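Local coordinates for protein adenylate kinase (Schistosoma mansoni, PDB 3UMF) that catalyses the reversible transfer of a phosphate group between adenine nucleotides, interconverting ATP and AMP with two molecules of ADP, at residues 114-117 / 121-124; 29-34 / 124-129; 99-104 / 109-114. One frame throughout, in Å; residues are numbered along the deposited sequence.

Contact 1. Residues 114-117 / 121-124; sequences DGYP and DQGI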
ATOM      1  N   ASP A 114       1.411  -1.220  -2.733  1.00 33.57           N
ATOM      2  CA  ASP A 114       2.055  -0.349  -1.758  1.00 37.30           C
ATOM      3  C   ASP A 114       1.193   0.872  -1.446  1.00 38.04           C
ATOM      4  O   ASP A 114       0.850   1.647  -2.340  1.00 37.47           O
ATOM      5  CB  ASP A 114       3.430   0.084  -2.287  1.00 42.68           C
ATOM      6  CG  ASP A 114       4.336   0.636  -1.200  1.00 57.42           C
ATOM      7  OD1 ASP A 114       3.854   1.417  -0.356  1.00 54.85           O
ATOM      8  OD2 ASP A 114       5.536   0.289  -1.193  1.00 66.73           O
ATOM      9  N   GLY A 115       0.840   1.031  -0.172  1.00 33.91           N
ATOM     10  CA  GLY A 115       0.086   2.188   0.282  1.00 32.08           C
ATOM     11  C   GLY A 115      -1.350   2.215  -0.217  1.00 39.37           C
ATOM     12  O   GLY A 115      -1.882   3.279  -0.537  1.00 40.12           O
ATOM     13  N   TYR A 116      -1.974   1.041  -0.280  1.00 36.65           N
ATOM     14  CA  TYR A 116      -3.350   0.911  -0.753  1.00 31.72           C
ATOM     15  C   TYR A 116      -4.021  -0.246  -0.021  1.00 33.14           C
ATOM     16  O   TYR A 116      -3.382  -1.264   0.228  1.00 30.42           O
ATOM     17  CB  TYR A 116      -3.358   0.655  -2.266  1.00 35.24           C
ATOM     18  CG  TYR A 116      -4.713   0.779  -2.935  1.00 38.24           C
ATOM     19  CD1 TYR A 116      -5.090   1.956  -3.571  1.00 34.15           C
ATOM     20  CD2 TYR A 116      -5.608  -0.285  -2.947  1.00 40.40           C
ATOM     21  CE1 TYR A 116      -6.327   2.073  -4.189  1.00 40.33           C
ATOM     22  CE2 TYR A 116      -6.846  -0.175  -3.561  1.00 39.78           C
ATOM     23  CZ  TYR A 116      -7.199   1.006  -4.181  1.00 43.65           C
ATOM     24  OH  TYR A 116      -8.429   1.119  -4.794  1.00 45.29           O
ATOM     25  N   PRO A 117      -5.307  -0.091   0.345  1.00 36.50           N
ATOM     26  CA  PRO A 117      -6.123   1.117   0.201  1.00 35.74           C
ATOM     27  C   PRO A 117      -5.975   2.037   1.408  1.00 39.93           C
ATOM     28  O   PRO A 117      -5.813   1.561   2.529  1.00 43.42           O
ATOM     29  CB  PRO A 117      -7.543   0.556   0.167  1.00 36.41           C
ATOM     30  CG  PRO A 117      -7.477  -0.623   1.078  1.00 38.07           C
ATOM     31  CD  PRO A 117      -6.089  -1.206   0.912  1.00 38.80           C
ATOM     32  N   ASP A 121     -13.589   2.929   0.741  1.00 41.15           N
ATOM     33  CA  ASP A 121     -14.160   2.824  -0.599  1.00 45.50           C
ATOM     34  C   ASP A 121     -13.164   2.211  -1.578  1.00 40.89           C
ATOM     35  O   ASP A 121     -13.542   1.433  -2.452  1.00 42.90           O
ATOM     36  CB  ASP A 121     -14.654   4.188  -1.096  1.00 56.66           C
ATOM     37  CG  ASP A 121     -13.571   5.256  -1.066  1.00 65.51           C
ATOM     38  OD1 ASP A 121     -12.463   4.983  -0.559  1.00 66.69           O
ATOM     39  OD2 ASP A 121     -13.835   6.380  -1.542  1.00 71.15           O
ATOM     40  N   GLN A 122     -11.889   2.554  -1.410  1.00 37.37           N
ATOM     41  CA  GLN A 122     -10.825   2.022  -2.256  1.00 37.62           C
ATOM     42  C   GLN A 122     -10.701   0.506  -2.114  1.00 41.22           C
ATOM     43  O   GLN A 122     -10.482  -0.202  -3.098  1.00 43.67           O
ATOM     44  CB  GLN A 122      -9.488   2.691  -1.914  1.00 33.67           C
ATOM     45  CG  GLN A 122      -9.476   4.202  -2.087  1.00 38.43           C
ATOM     46  CD  GLN A 122      -8.159   4.823  -1.661  1.00 45.38           C
ATOM     47  OE1 GLN A 122      -7.287   4.145  -1.116  1.00 48.55           O
ATOM     48  NE2 GLN A 122      -8.006   6.119  -1.910  1.00 48.66           N
ATOM     49  N   GLY A 123     -10.846   0.017  -0.886  1.00 35.53           N
ATOM     50  CA  GLY A 123     -10.716  -1.402  -0.609  1.00 37.58           C
ATOM     51  C   GLY A 123     -11.865  -2.227  -1.158  1.00 39.12           C
ATOM     52  O   GLY A 123     -11.652  -3.213  -1.866  1.00 37.45           O
ATOM     53  N   ILE A 124     -13.086  -1.819  -0.832  1.00 37.84           N
ATOM     54  CA  ILE A 124     -14.280  -2.544  -1.256  1.00 39.89           C
ATOM     55  C   ILE A 124     -14.433  -2.563  -2.779  1.00 38.59           C
ATOM     56  O   ILE A 124     -14.689  -3.616  -3.366  1.00 39.99           O
ATOM     57  CB  ILE A 124     -15.553  -1.967  -0.589  1.00 39.17           C
ATOM     58  CG1 ILE A 124     -15.533  -2.258   0.917  1.00 37.79           C
ATOM     59  CG2 ILE A 124     -16.808  -2.552  -1.220  1.00 42.19           C
ATOM     60  CD1 ILE A 124     -16.553  -1.471   1.707  1.00 42.01           C
TER
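Tyr116 and Gln122 are brought together by complementary torsions: Tyr116 carries CG anti to its own N (chi1 -168°), which sends the ring along the loop to the helix, while Gln122 has CG anti to its carbonyl carbon and an extended chain, so its amide returns over the same loop. Residues 114-118 are the Asp-Gly-Tyr-Pro-Arg core of the adenylate kinase signature, which Gln122, four places after Arg118, completes; the counterpart of Arg118 in relatives contacts the AMP phosphate. The loop joins strand 110-114 to helix 120-129. The phenol reaches the first turns of that helix, Tyr116 OH lying 3.0 Å from the carbonyl O of Gln122 and 3.4 Å from its CB. The side chains cross obliquely with ring and amide planes only 7° apart, and Gln122 OE1 lies 3.8 Å from Tyr116 CE1. The same OE1 sits 3.5 Å from Pro117 CA, while its strongest bond is to the backbone N of Arg118, with a weaker one to Glu119 N. Glutamine suits this place because the extended chain sets its amide O by those N-H groups; the bonds fix the amide's rotation, consistent with its counterpart in relatives reading the AMP base. The Tyr116-Pro117 peptide is cis, which folds the proline back on the tyrosine so that Pro117 CB lies over one face of the ring, 3.7 Å above its plane and toward the rim. Leu90 and Leu94 of helix 90-104 also touch the phenol, and Val181 of helix 179-186 touches the proline. Pro117 packs close against the helix backbone, which the absence of a side chain at Gly123 allows: Pro117 CB lies 3.5 Å from Gly123 N and CG 3.7 Å from its CA.

Contact 2. Residues 29-34 / 124-129; sequences AKVIFV and IKFEKE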
ATOM      1  N   ALA A  29      -4.801 -14.818  -8.783  1.00 58.95           N
ATOM      2  CA  ALA A  29      -4.153 -13.680  -8.126  1.00 47.07           C
ATOM      3  C   ALA A  29      -4.303 -13.648  -6.606  1.00 43.41           C
ATOM      4  O   ALA A  29      -5.402 -13.801  -6.070  1.00 42.92           O
ATOM      5  CB  ALA A  29      -4.649 -12.365  -8.722  1.00 44.25           C
ATOM      6  N   LYS A  30      -3.176 -13.450  -5.925  1.00 36.18           N
ATOM      7  CA  LYS A  30      -3.140 -13.247  -4.481  1.00 38.20           C
ATOM      8  C   LYS A  30      -2.677 -11.825  -4.200  1.00 42.15           C
ATOM      9  O   LYS A  30      -1.533 -11.471  -4.484  1.00 41.96           O
ATOM     10  CB  LYS A  30      -2.181 -14.244  -3.834  1.00 43.87           C
ATOM     11  CG  LYS A  30      -2.643 -15.689  -3.902  1.00 50.88           C
ATOM     12  CD  LYS A  30      -1.467 -16.631  -3.740  1.00 62.01           C
ATOM     13  CE  LYS A  30      -1.838 -17.866  -2.942  1.00 71.07           C
ATOM     14  NZ  LYS A  30      -0.639 -18.438  -2.267  1.00 71.64           N
ATOM     15  N   VAL A  31      -3.567 -11.014  -3.639  1.00 34.59           N
ATOM     16  CA  VAL A  31      -3.293  -9.594  -3.452  1.00 32.41           C
ATOM     17  C   VAL A  31      -3.025  -9.239  -1.996  1.00 31.87           C
ATOM     18  O   VAL A  31      -3.829  -9.537  -1.111  1.00 32.13           O
ATOM     19  CB  VAL A  31      -4.456  -8.728  -3.976  1.00 32.44           C
ATOM     20  CG1 VAL A  31      -4.246  -7.267  -3.614  1.00 33.42           C
ATOM     21  CG2 VAL A  31      -4.598  -8.900  -5.478  1.00 34.91           C
ATOM     22  N   ILE A  32      -1.886  -8.602  -1.756  1.00 29.20           N
ATOM     23  CA  ILE A  32      -1.512  -8.176  -0.418  1.00 27.65           C
ATOM     24  C   ILE A  32      -1.505  -6.655  -0.329  1.00 31.59           C
ATOM     25  O   ILE A  32      -0.633  -5.990  -0.892  1.00 30.08           O
ATOM     26  CB  ILE A  32      -0.116  -8.708  -0.048  1.00 29.87           C
ATOM     27  CG1 ILE A  32      -0.098 -10.238  -0.127  1.00 31.80           C
ATOM     28  CG2 ILE A  32       0.292  -8.233   1.339  1.00 27.64           C
ATOM     29  CD1 ILE A  32       1.292 -10.829  -0.125  1.00 33.81           C
ATOM     30  N   PHE A  33      -2.489  -6.101   0.368  1.00 30.44           N
ATOM     31  CA  PHE A  33      -2.515  -4.670   0.635  1.00 28.35           C
ATOM     32  C   PHE A  33      -1.454  -4.342   1.688  1.00 31.14           C
ATOM     33  O   PHE A  33      -1.316  -5.058   2.679  1.00 26.31           O
ATOM     34  CB  PHE A  33      -3.898  -4.250   1.139  1.00 27.07           C
ATOM     35  CG  PHE A  33      -4.987  -4.334   0.094  1.00 36.23           C
ATOM     36  CD1 PHE A  33      -4.703  -4.165  -1.252  1.00 34.16           C
ATOM     37  CD2 PHE A  33      -6.305  -4.570   0.468  1.00 38.91           C
ATOM     38  CE1 PHE A  33      -5.712  -4.233  -2.204  1.00 36.77           C
ATOM     39  CE2 PHE A  33      -7.316  -4.636  -0.479  1.00 39.53           C
ATOM     40  CZ  PHE A  33      -7.017  -4.469  -1.817  1.00 34.86           C
ATOM     41  N   VAL A  34      -0.702  -3.267   1.473  1.00 26.15           N
ATOM     42  CA  VAL A  34       0.311  -2.844   2.441  1.00 25.00           C
ATOM     43  C   VAL A  34       0.063  -1.416   2.926  1.00 26.57           C
ATOM     44  O   VAL A  34      -0.004  -0.473   2.130  1.00 27.47           O
ATOM     45  CB  VAL A  34       1.740  -2.965   1.863  1.00 37.57           C
ATOM     46  CG1 VAL A  34       2.770  -2.499   2.886  1.00 37.89           C
ATOM     47  CG2 VAL A  34       2.019  -4.398   1.447  1.00 32.82           C
ATOM     48  N   ILE A 124     -13.086  -1.819  -0.832  1.00 37.84           N
ATOM     49  CA  ILE A 124     -14.280  -2.544  -1.256  1.00 39.89           C
ATOM     50  C   ILE A 124     -14.433  -2.563  -2.779  1.00 38.59           C
ATOM     51  O   ILE A 124     -14.689  -3.616  -3.366  1.00 39.99           O
ATOM     52  CB  ILE A 124     -15.553  -1.967  -0.589  1.00 39.17           C
ATOM     53  CG1 ILE A 124     -15.533  -2.258   0.917  1.00 37.79           C
ATOM     54  CG2 ILE A 124     -16.808  -2.552  -1.220  1.00 42.19           C
ATOM     55  CD1 ILE A 124     -16.553  -1.471   1.707  1.00 42.01           C
ATOM     56  N   LYS A 125     -14.265  -1.407  -3.418  1.00 33.38           N
ATOM     57  CA  LYS A 125     -14.366  -1.331  -4.876  1.00 42.58           C
ATOM     58  C   LYS A 125     -13.290  -2.157  -5.576  1.00 39.03           C
ATOM     59  O   LYS A 125     -13.536  -2.713  -6.642  1.00 43.05           O
ATOM     60  CB  LYS A 125     -14.312   0.122  -5.357  1.00 46.93           C
ATOM     61  CG  LYS A 125     -15.491   0.971  -4.918  1.00 61.15           C
ATOM     62  CD  LYS A 125     -15.403   2.366  -5.511  1.00 68.89           C
ATOM     63  CE  LYS A 125     -16.124   3.384  -4.644  1.00 75.38           C
ATOM     64  NZ  LYS A 125     -15.940   4.772  -5.152  1.00 77.24           N
ATOM     65  N   PHE A 126     -12.102  -2.231  -4.982  1.00 32.75           N
ATOM     66  CA  PHE A 126     -11.025  -3.038  -5.548  1.00 35.69           C
ATOM     67  C   PHE A 126     -11.429  -4.501  -5.564  1.00 31.32           C
ATOM     68  O   PHE A 126     -11.308  -5.181  -6.583  1.00 38.43           O
ATOM     69  CB  PHE A 126      -9.726  -2.872  -4.750  1.00 36.40           C
ATOM     70  CG  PHE A 126      -8.575  -3.688  -5.284  1.00 35.75           C
ATOM     71  CD1 PHE A 126      -8.398  -5.011  -4.903  1.00 29.76           C
ATOM     72  CD2 PHE A 126      -7.668  -3.128  -6.168  1.00 38.05           C
ATOM     73  CE1 PHE A 126      -7.343  -5.760  -5.399  1.00 35.30           C
ATOM     74  CE2 PHE A 126      -6.609  -3.873  -6.665  1.00 37.69           C
ATOM     75  CZ  PHE A 126      -6.448  -5.188  -6.279  1.00 35.24           C
ATOM     76  N   GLU A 127     -11.909  -4.982  -4.424  1.00 31.19           N
ATOM     77  CA  GLU A 127     -12.296  -6.379  -4.291  1.00 38.72           C
ATOM     78  C   GLU A 127     -13.490  -6.724  -5.181  1.00 38.68           C
ATOM     79  O   GLU A 127     -13.642  -7.869  -5.601  1.00 41.14           O
ATOM     80  CB  GLU A 127     -12.584  -6.717  -2.826  1.00 36.73           C
ATOM     81  CG  GLU A 127     -11.399  -6.464  -1.908  1.00 36.92           C
ATOM     82  CD  GLU A 127     -11.673  -6.851  -0.471  1.00 48.55           C
ATOM     83  OE1 GLU A 127     -12.408  -6.110   0.216  1.00 50.42           O
ATOM     84  OE2 GLU A 127     -11.152  -7.895  -0.027  1.00 55.30           O
ATOM     85  N   LYS A 128     -14.325  -5.733  -5.480  1.00 42.22           N
ATOM     86  CA  LYS A 128     -15.462  -5.939  -6.373  1.00 52.33           C
ATOM     87  C   LYS A 128     -15.017  -5.966  -7.831  1.00 54.63           C
ATOM     88  O   LYS A 128     -15.276  -6.927  -8.554  1.00 57.89           O
ATOM     89  CB  LYS A 128     -16.515  -4.840  -6.179  1.00 53.03           C
ATOM     90  CG  LYS A 128     -17.694  -4.930  -7.148  1.00 65.53           C
ATOM     91  CD  LYS A 128     -18.607  -3.703  -7.079  1.00 74.19           C
ATOM     92  CE  LYS A 128     -18.200  -2.635  -8.088  1.00 79.90           C
ATOM     93  NZ  LYS A 128     -17.744  -1.379  -7.429  1.00 81.39           N
ATOM     94  N   GLU A 129     -14.333  -4.904  -8.245  1.00 50.06           N
ATOM     95  CA  GLU A 129     -13.952  -4.702  -9.639  1.00 52.52           C
ATOM     96  C   GLU A 129     -12.763  -5.558 -10.076  1.00 48.87           C
ATOM     97  O   GLU A 129     -12.618  -5.864 -11.257  1.00 49.22           O
ATOM     98  CB  GLU A 129     -13.628  -3.225  -9.881  1.00 54.88           C
ATOM     99  CG  GLU A 129     -14.761  -2.266  -9.555  1.00 66.49           C
ATOM    100  CD  GLU A 129     -15.595  -1.917 -10.768  1.00 80.19           C
ATOM    101  OE1 GLU A 129     -16.162  -2.841 -11.387  1.00 84.88           O
ATOM    102  OE2 GLU A 129     -15.681  -0.716 -11.104  1.00 85.61           O
TER
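Phe126 crosses from helix 120-129 to meet Phe33 and Val31 on strand 30-35. Its CB, with CG anti to the backbone N (chi1 180°), aims the ring straight at the strand. CG already lies 3.9 Å from Phe33 CZ, and the next atom, CD1, makes the closest touch, 3.4 Å from that same CZ. CE1 is shared between Phe33 CZ, 3.8 Å away, and Val31 CG1, at 3.9 Å. The tip, CZ, belongs to valine alone of the two, 4.0 Å from Val31 CG1. The two rings form a T-shaped (edge-to-face) pair, centroids 5.1 Å apart and planes at 74°, in which the edge of Phe33 meets the face of Phe126 toward its rim; the electron-poor ring hydrogens thus meet the electron-rich ring face. This is how the helix of a beta-alpha-beta crossover sits on its sheet: helix 120-129 links strands 110-114 and 135-140, and strand 30-35, lying between them, runs beneath it. Flat phenylalanines and a branched valine suit a buried contact made by carbon atoms alone. Around the pair, Met101 of helix 90-104 touches both Phe126 and Val31, and Ile113 of strand 110-114 lies beside Val31 and Phe33. Glu127, next on the helix, instead bonds Tyr185 OH and the backbone N of Cys133.

Contact 3. Residues 99-104 / 109-114; sequences EAMIKL and CHFLID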
ATOM      1  N   GLU A  99      -5.353  -3.305 -15.036  1.00 40.31           N
ATOM      2  CA  GLU A  99      -4.634  -3.469 -16.292  1.00 46.21           C
ATOM      3  C   GLU A  99      -3.232  -4.016 -16.046  1.00 39.58           C
ATOM      4  O   GLU A  99      -2.757  -4.875 -16.786  1.00 39.08           O
ATOM      5  CB  GLU A  99      -4.552  -2.138 -17.042  1.00 56.53           C
ATOM      6  CG  GLU A  99      -3.913  -2.246 -18.414  1.00 70.39           C
ATOM      7  CD  GLU A  99      -3.290  -0.942 -18.878  1.00 80.22           C
ATOM      8  OE1 GLU A  99      -2.308  -0.994 -19.648  1.00 88.13           O
ATOM      9  OE2 GLU A  99      -3.784   0.134 -18.475  1.00 77.70           O
ATOM     10  N   ALA A 100      -2.577  -3.519 -15.002  1.00 31.86           N
ATOM     11  CA  ALA A 100      -1.239  -3.980 -14.653  1.00 33.25           C
ATOM     12  C   ALA A 100      -1.240  -5.425 -14.147  1.00 38.88           C
ATOM     13  O   ALA A 100      -0.316  -6.188 -14.430  1.00 42.53           O
ATOM     14  CB  ALA A 100      -0.611  -3.051 -13.619  1.00 35.00           C
ATOM     15  N   MET A 101      -2.283  -5.801 -13.411  1.00 30.70           N
ATOM     16  CA  MET A 101      -2.379  -7.148 -12.854  1.00 32.53           C
ATOM     17  C   MET A 101      -2.606  -8.214 -13.930  1.00 43.84           C
ATOM     18  O   MET A 101      -2.006  -9.289 -13.878  1.00 45.13           O
ATOM     19  CB  MET A 101      -3.465  -7.213 -11.776  1.00 30.73           C
ATOM     20  CG  MET A 101      -3.138  -6.389 -10.532  1.00 30.52           C
ATOM     21  SD  MET A 101      -4.470  -6.354  -9.318  1.00 41.74           S
ATOM     22  CE  MET A 101      -4.735  -8.103  -9.047  1.00 35.92           C
ATOM     23  N   ILE A 102      -3.466  -7.912 -14.900  1.00 43.12           N
ATOM     24  CA  ILE A 102      -3.734  -8.814 -16.019  1.00 49.68           C
ATOM     25  C   ILE A 102      -2.453  -9.044 -16.810  1.00 54.47           C
ATOM     26  O   ILE A 102      -2.188 -10.144 -17.302  1.00 53.84           O
ATOM     27  CB  ILE A 102      -4.806  -8.223 -16.964  1.00 51.65           C
ATOM     28  CG1 ILE A 102      -6.167  -8.184 -16.263  1.00 52.66           C
ATOM     29  CG2 ILE A 102      -4.906  -9.024 -18.251  1.00 59.22           C
ATOM     30  CD1 ILE A 102      -7.272  -7.569 -17.103  1.00 54.74           C
ATOM     31  N   LYS A 103      -1.650  -7.990 -16.894  1.00 52.54           N
ATOM     32  CA  LYS A 103      -0.410  -7.984 -17.648  1.00 55.20           C
ATOM     33  C   LYS A 103       0.695  -8.791 -16.957  1.00 55.68           C
ATOM     34  O   LYS A 103       1.594  -9.309 -17.620  1.00 59.52           O
ATOM     35  CB  LYS A 103       0.039  -6.525 -17.836  1.00 60.40           C
ATOM     36  CG  LYS A 103       1.110  -6.292 -18.882  1.00 68.75           C
ATOM     37  CD  LYS A 103       1.579  -4.844 -18.843  1.00 69.75           C
ATOM     38  CE  LYS A 103       2.070  -4.371 -20.202  1.00 75.78           C
ATOM     39  NZ  LYS A 103       3.553  -4.321 -20.293  1.00 76.86           N
ATOM     40  N   LEU A 104       0.621  -8.918 -15.633  1.00 49.70           N
ATOM     41  CA  LEU A 104       1.714  -9.513 -14.857  1.00 48.65           C
ATOM     42  C   LEU A 104       1.363 -10.789 -14.086  1.00 52.31           C
ATOM     43  O   LEU A 104       2.224 -11.358 -13.410  1.00 56.22           O
ATOM     44  CB  LEU A 104       2.271  -8.484 -13.859  1.00 42.31           C
ATOM     45  CG  LEU A 104       2.938  -7.232 -14.428  1.00 44.52           C
ATOM     46  CD1 LEU A 104       3.272  -6.263 -13.308  1.00 41.95           C
ATOM     47  CD2 LEU A 104       4.190  -7.599 -15.209  1.00 52.71           C
ATOM     48  N   CYS A 109       1.797 -14.784  -9.368  1.00 47.01           N
ATOM     49  CA  CYS A 109       0.396 -14.615  -8.986  1.00 48.75           C
ATOM     50  C   CYS A 109       0.206 -13.643  -7.822  1.00 44.31           C
ATOM     51  O   CYS A 109      -0.913 -13.207  -7.549  1.00 47.42           O
ATOM     52  CB  CYS A 109      -0.240 -15.969  -8.640  1.00 52.23           C
ATOM     53  SG  CYS A 109       0.347 -16.712  -7.097  1.00 77.37           S
ATOM     54  N   HIS A 110       1.295 -13.307  -7.134  1.00 44.18           N
ATOM     55  CA  HIS A 110       1.212 -12.407  -5.984  1.00 42.22           C
ATOM     56  C   HIS A 110       1.432 -10.948  -6.375  1.00 37.36           C
ATOM     57  O   HIS A 110       2.237 -10.637  -7.253  1.00 41.96           O
ATOM     58  CB  HIS A 110       2.225 -12.790  -4.901  1.00 43.70           C
ATOM     59  CG  HIS A 110       2.087 -14.192  -4.396  1.00 46.74           C
ATOM     60  ND1 HIS A 110       2.686 -15.268  -5.015  1.00 54.23           N
ATOM     61  CD2 HIS A 110       1.443 -14.689  -3.314  1.00 49.00           C
ATOM     62  CE1 HIS A 110       2.406 -16.370  -4.343  1.00 57.95           C
ATOM     63  NE2 HIS A 110       1.655 -16.047  -3.306  1.00 54.52           N
ATOM     64  N   PHE A 111       0.714 -10.059  -5.699  1.00 30.92           N
ATOM     65  CA  PHE A 111       0.858  -8.628  -5.905  1.00 33.44           C
ATOM     66  C   PHE A 111       0.914  -7.915  -4.564  1.00 34.62           C
ATOM     67  O   PHE A 111       0.014  -8.070  -3.736  1.00 32.91           O
ATOM     68  CB  PHE A 111      -0.321  -8.085  -6.720  1.00 28.53           C
ATOM     69  CG  PHE A 111      -0.357  -8.572  -8.138  1.00 33.29           C
ATOM     70  CD1 PHE A 111      -0.968  -9.773  -8.459  1.00 36.19           C
ATOM     71  CD2 PHE A 111       0.226  -7.829  -9.155  1.00 30.73           C
ATOM     72  CE1 PHE A 111      -0.996 -10.225  -9.767  1.00 35.07           C
ATOM     73  CE2 PHE A 111       0.198  -8.279 -10.468  1.00 31.77           C
ATOM     74  CZ  PHE A 111      -0.414  -9.475 -10.770  1.00 32.88           C
ATOM     75  N   LEU A 112       1.984  -7.157  -4.346  1.00 30.79           N
ATOM     76  CA  LEU A 112       2.046  -6.224  -3.230  1.00 31.44           C
ATOM     77  C   LEU A 112       1.559  -4.874  -3.731  1.00 32.12           C
ATOM     78  O   LEU A 112       2.164  -4.293  -4.636  1.00 33.07           O
ATOM     79  CB  LEU A 112       3.484  -6.072  -2.724  1.00 33.91           C
ATOM     80  CG  LEU A 112       4.079  -7.121  -1.784  1.00 35.92           C
ATOM     81  CD1 LEU A 112       5.535  -6.788  -1.487  1.00 43.41           C
ATOM     82  CD2 LEU A 112       3.285  -7.197  -0.496  1.00 37.40           C
ATOM     83  N   ILE A 113       0.462  -4.379  -3.169  1.00 30.38           N
ATOM     84  CA  ILE A 113       0.006  -3.032  -3.493  1.00 32.91           C
ATOM     85  C   ILE A 113       0.459  -2.082  -2.396  1.00 33.58           C
ATOM     86  O   ILE A 113      -0.056  -2.120  -1.277  1.00 30.21           O
ATOM     87  CB  ILE A 113      -1.522  -2.936  -3.629  1.00 33.76           C
ATOM     88  CG1 ILE A 113      -2.106  -4.224  -4.212  1.00 36.55           C
ATOM     89  CG2 ILE A 113      -1.893  -1.714  -4.467  1.00 33.75           C
ATOM     90  CD1 ILE A 113      -1.777  -4.463  -5.665  1.00 34.25           C
ATOM     91  N   ASP A 114       1.411  -1.220  -2.733  1.00 33.57           N
ATOM     92  CA  ASP A 114       2.055  -0.349  -1.758  1.00 37.30           C
ATOM     93  C   ASP A 114       1.193   0.872  -1.446  1.00 38.04           C
ATOM     94  O   ASP A 114       0.850   1.647  -2.340  1.00 37.47           O
ATOM     95  CB  ASP A 114       3.430   0.084  -2.287  1.00 42.68           C
ATOM     96  CG  ASP A 114       4.336   0.636  -1.200  1.00 57.42           C
ATOM     97  OD1 ASP A 114       3.854   1.417  -0.356  1.00 54.85           O
ATOM     98  OD2 ASP A 114       5.536   0.289  -1.193  1.00 66.73           O
TER
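Helix 90-104 ends over strand 110-114, its last turn running close to the strand's start, so that the CA atoms of Met101 and Phe111 are 7.8 Å apart. The Phe111 side chain spans this distance. With CG anti to its carbonyl carbon (chi1 -67°) the ring stands out from the sheet and lies against the side of Met101. The methionine's CG sits over one face, 4.0 Å from the ring centroid and 16° off the normal, a CH-pi contact; SD follows above the same face at 4.9 Å from the centroid, a longer Met-aromatic contact. A bend at chi3 then turns CE back toward the ring, 4.2 Å from Phe111 CD1. A flexible, unbranched side chain suits this place, since it can lie along a ring face and bend at its end. The far end of the ring meets the helix backbone: CZ is 3.5 Å from the carbonyl O of Met101, an oxygen that also accepts the N-H of Leu104. Leu104 comes to the edge instead, its CB near the ring plane and 4.0 Å from CE2. The helix, just preceding the strand, packs on one face of the five-stranded parallel sheet, as in the alpha/beta core of nucleoside monophosphate kinases. Leu58 of outer strand 56-58 touches both Met101 and Phe111, Asn56 touches Phe111 and Leu104, and Val130 and Cys131, after helix 120-129, touch Met101.

How the contacts relate
All three contacts are buried, but they sit at different levels. Contact 1 lies nearest the centre of the chain, at the end of strand 110-114, and mixes polar groups, proline and glycine in a loop. Contacts 2 and 3 are apolar helix-on-sheet contacts on neighbouring parallel strands, 30-35 and 110-114, joined by backbone bonds such as Ile32 N to Phe111 O; contact 3 includes the partly exposed Leu104. Contacts 1 and 2 share helix 120-129 and touch through Phe33, which packs on Pro117 and Tyr116. Contacts 1 and 3 meet only at Asp114, whose carboxylate pairs with Lys42 and bonds His57.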